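Local atomic coordinates of N-glycosylase/DNA lyase (Methanocaldococcus jannaschii, PDB entry 3FHF), a protein that belongs to the 8-oxoguanine DNA glycosylase family, within the helix-hairpin-helix superfamily, and has an all-helical fold. Residues D148-I153 with E181-L186. Residues are numbered along the deposited sequence; the frame is centred on the assembly and turned at random.
Sequences DDVAII and EIENIL
Ala-151, in the extended connection that leads into helix 155-163, comes nearest to helix 176-192 at Glu-183, with 5.6 Å between their CA atoms. The polar link here is a hydrogen bond from the backbone N of Ala-151 to OE1 of Glu-183, 2.7 Å long and nearly straight at 166°. The amide approaches the anti side of the carboxylate, 23° out of its plane. Glu-183 reaches it with CG anti to its own backbone N (chi1 169°) and the chain extended beyond, which carries the carboxylate across to the loop and lays CG against CB of Ala-151 at 3.8 Å. The same OE1 also forms a salt bridge with Arg-123 of helix 119-129, so one oxygen of the buried Glu-183 joins the loop, helix 176-192 and helix 119-129, and the arginine probably helps to keep the acid ionised.

Beyond this bond the contact turns apolar. CD1 of Ile-153 rests 3.6 Å from CG2 of Ile-182 and 3.7 Å from the backbone N of Glu-183. Leu-186, one turn further along the helix, contributes CD1, which lies 3.8 Å from CB of Ala-151 and 4.1 Å from CG1 of Ile-153. Leu-158 of helix 155-163 touches both Ile-153 and Ile-182, while Leu-197 of helix 197-209 adjoins Leu-186. The loop connects helices 135-144 and 155-163 and packs against helix 176-192, with a backbone amide donating to a helix carboxylate. Helices 119-129 and 135-144 are consistent with the superfamily's helix-hairpin-helix element, so the loop would leave its second helix and Arg-123 would tie Glu-183 to the first.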
ATOM      1  N   ASP A 148       4.332  -8.130  -6.235  1.00 11.45           N
ATOM      2  CA  ASP A 148       3.778  -7.412  -7.377  1.00 15.22           C
ATOM      3  C   ASP A 148       2.343  -7.624  -7.805  1.00 13.83           C
ATOM      4  O   ASP A 148       1.868  -6.891  -8.669  1.00 13.02           O
ATOM      5  CB  ASP A 148       4.646  -7.669  -8.606  1.00 19.67           C
ATOM      6  CG  ASP A 148       6.084  -7.246  -8.408  1.00 23.48           C
ATOM      7  OD1 ASP A 148       6.327  -6.074  -8.033  1.00 26.13           O
ATOM      8  OD2 ASP A 148       6.971  -8.092  -8.642  1.00 25.58           O
ATOM      9  N   ASP A 149       1.647  -8.590  -7.222  1.00 14.56           N
ATOM     10  CA  ASP A 149       0.290  -8.871  -7.669  1.00 14.59           C
ATOM     11  C   ASP A 149      -0.862  -8.554  -6.716  1.00 14.53           C
ATOM     12  O   ASP A 149      -1.871  -9.260  -6.712  1.00 16.28           O
ATOM     13  CB  ASP A 149       0.220 -10.336  -8.137  1.00 15.97           C
ATOM     14  CG  ASP A 149      -1.000 -10.623  -9.012  1.00 19.40           C
ATOM     15  OD1 ASP A 149      -1.399  -9.740  -9.800  1.00 16.79           O
ATOM     16  OD2 ASP A 149      -1.547 -11.747  -8.928  1.00 18.82           O
ATOM     17  N   VAL A 150      -0.717  -7.502  -5.912  1.00 13.73           N
ATOM     18  CA  VAL A 150      -1.787  -7.082  -5.012  1.00 12.92           C
ATOM     19  C   VAL A 150      -2.059  -5.593  -5.216  1.00 14.20           C
ATOM     20  O   VAL A 150      -1.138  -4.762  -5.255  1.00 13.45           O
ATOM     21  CB  VAL A 150      -1.459  -7.327  -3.521  1.00 13.59           C
ATOM     22  CG1 VAL A 150      -1.423  -8.816  -3.242  1.00 15.24           C
ATOM     23  CG2 VAL A 150      -0.137  -6.675  -3.155  1.00 12.68           C
ATOM     24  N   ALA A 151      -3.334  -5.262  -5.354  1.00 11.92           N
ATOM     25  CA  ALA A 151      -3.744  -3.880  -5.557  1.00 14.33           C
ATOM     26  C   ALA A 151      -3.967  -3.208  -4.216  1.00 14.28           C
ATOM     27  O   ALA A 151      -4.381  -3.853  -3.250  1.00 14.27           O
ATOM     28  CB  ALA A 151      -5.034  -3.832  -6.386  1.00 13.48           C
ATOM     29  N   ILE A 152      -3.678  -1.910  -4.170  1.00 15.32           N
ATOM     30  CA  ILE A 152      -3.871  -1.097  -2.977  1.00 15.49           C
ATOM     31  C   ILE A 152      -5.085  -0.260  -3.340  1.00 17.03           C
ATOM     32  O   ILE A 152      -4.969   0.754  -4.025  1.00 18.32           O
ATOM     33  CB  ILE A 152      -2.670  -0.164  -2.731  1.00 14.63           C
ATOM     34  CG1 ILE A 152      -1.386  -0.994  -2.622  1.00 14.36           C
ATOM     35  CG2 ILE A 152      -2.890   0.640  -1.464  1.00 12.67           C
ATOM     36  CD1 ILE A 152      -0.108  -0.162  -2.682  1.00 12.27           C
ATOM     37  N   ILE A 153      -6.249  -0.691  -2.879  1.00 17.44           N
ATOM     38  CA  ILE A 153      -7.489  -0.017  -3.213  1.00 18.64           C
ATOM     39  C   ILE A 153      -7.877   1.039  -2.187  1.00 20.74           C
ATOM     40  O   ILE A 153      -8.520   0.746  -1.187  1.00 21.34           O
ATOM     41  CB  ILE A 153      -8.612  -1.067  -3.389  1.00 19.41           C
ATOM     42  CG1 ILE A 153      -8.143  -2.136  -4.385  1.00 17.32           C
ATOM     43  CG2 ILE A 153      -9.889  -0.412  -3.898  1.00 15.42           C
ATOM     44  CD1 ILE A 153      -9.165  -3.252  -4.642  1.00 19.76           C
ATOM     45  N   GLU A 181     -12.619  -8.577  -6.011  1.00 23.78           N
ATOM     46  CA  GLU A 181     -13.354  -8.303  -7.236  1.00 23.62           C
ATOM     47  C   GLU A 181     -12.809  -7.048  -7.911  1.00 23.13           C
ATOM     48  O   GLU A 181     -12.542  -7.043  -9.113  1.00 20.94           O
ATOM     49  CB  GLU A 181     -14.842  -8.125  -6.924  1.00 28.30           C
ATOM     50  CG  GLU A 181     -15.697  -7.797  -8.131  1.00 31.90           C
ATOM     51  CD  GLU A 181     -17.163  -7.624  -7.769  1.00 37.28           C
ATOM     52  OE1 GLU A 181     -17.751  -8.574  -7.208  1.00 41.87           O
ATOM     53  OE2 GLU A 181     -17.727  -6.542  -8.043  1.00 37.01           O
ATOM     54  N   ILE A 182     -12.644  -5.979  -7.137  1.00 22.12           N
ATOM     55  CA  ILE A 182     -12.128  -4.730  -7.690  1.00 22.01           C
ATOM     56  C   ILE A 182     -10.649  -4.859  -8.059  1.00 20.65           C
ATOM     57  O   ILE A 182     -10.182  -4.232  -9.004  1.00 21.09           O
ATOM     58  CB  ILE A 182     -12.339  -3.569  -6.700  1.00 20.39           C
ATOM     59  CG1 ILE A 182     -13.841  -3.283  -6.579  1.00 21.25           C
ATOM     60  CG2 ILE A 182     -11.588  -2.331  -7.167  1.00 21.22           C
ATOM     61  CD1 ILE A 182     -14.183  -2.169  -5.640  1.00 19.42           C
ATOM     62  N   GLU A 183      -9.918  -5.673  -7.309  1.00 19.85           N
ATOM     63  CA  GLU A 183      -8.501  -5.898  -7.588  1.00 19.06           C
ATOM     64  C   GLU A 183      -8.332  -6.528  -8.979  1.00 19.26           C
ATOM     65  O   GLU A 183      -7.405  -6.192  -9.720  1.00 19.44           O
ATOM     66  CB  GLU A 183      -7.906  -6.802  -6.500  1.00 20.20           C
ATOM     67  CG  GLU A 183      -6.514  -7.336  -6.787  1.00 20.58           C
ATOM     68  CD  GLU A 183      -5.877  -7.976  -5.564  1.00 22.48           C
ATOM     69  OE1 GLU A 183      -5.109  -7.285  -4.853  1.00 22.47           O
ATOM     70  OE2 GLU A 183      -6.151  -9.169  -5.304  1.00 23.34           O
ATOM     71  N   ASN A 184      -9.244  -7.426  -9.344  1.00 19.91           N
ATOM     72  CA  ASN A 184      -9.184  -8.080 -10.647  1.00 19.31           C
ATOM     73  C   ASN A 184      -9.404  -7.142 -11.831  1.00 19.12           C
ATOM     74  O   ASN A 184      -8.850  -7.358 -12.908  1.00 16.62           O
ATOM     75  CB  ASN A 184     -10.178  -9.243 -10.702  1.00 24.84           C
ATOM     76  CG  ASN A 184      -9.522 -10.571 -10.388  1.00 30.06           C
ATOM     77  OD1 ASN A 184      -8.644 -11.020 -11.125  1.00 34.24           O
ATOM     78  ND2 ASN A 184      -9.933 -11.200  -9.289  1.00 32.20           N
ATOM     79  N   ILE A 185     -10.214  -6.106 -11.643  1.00 18.84           N
ATOM     80  CA  ILE A 185     -10.435  -5.142 -12.717  1.00 18.74           C
ATOM     81  C   ILE A 185      -9.107  -4.388 -12.916  1.00 16.94           C
ATOM     82  O   ILE A 185      -8.626  -4.213 -14.033  1.00 18.38           O
ATOM     83  CB  ILE A 185     -11.550  -4.131 -12.341  1.00 20.00           C
ATOM     84  CG1 ILE A 185     -12.890  -4.862 -12.205  1.00 23.38           C
ATOM     85  CG2 ILE A 185     -11.662  -3.044 -13.414  1.00 21.44           C
ATOM     86  CD1 ILE A 185     -13.988  -4.010 -11.609  1.00 24.53           C
ATOM     87  N   LEU A 186      -8.509  -3.960 -11.811  1.00 16.70           N
ATOM     88  CA  LEU A 186      -7.244  -3.241 -11.872  1.00 15.97           C
ATOM     89  C   LEU A 186      -6.177  -4.130 -12.480  1.00 14.23           C
ATOM     90  O   LEU A 186      -5.326  -3.661 -13.231  1.00 16.60           O
ATOM     91  CB  LEU A 186      -6.818  -2.789 -10.473  1.00 14.85           C
ATOM     92  CG  LEU A 186      -7.716  -1.717  -9.838  1.00 16.84           C
ATOM     93  CD1 LEU A 186      -7.340  -1.505  -8.386  1.00 16.06           C
ATOM     94  CD2 LEU A 186      -7.579  -0.420 -10.617  1.00 15.31           C
TER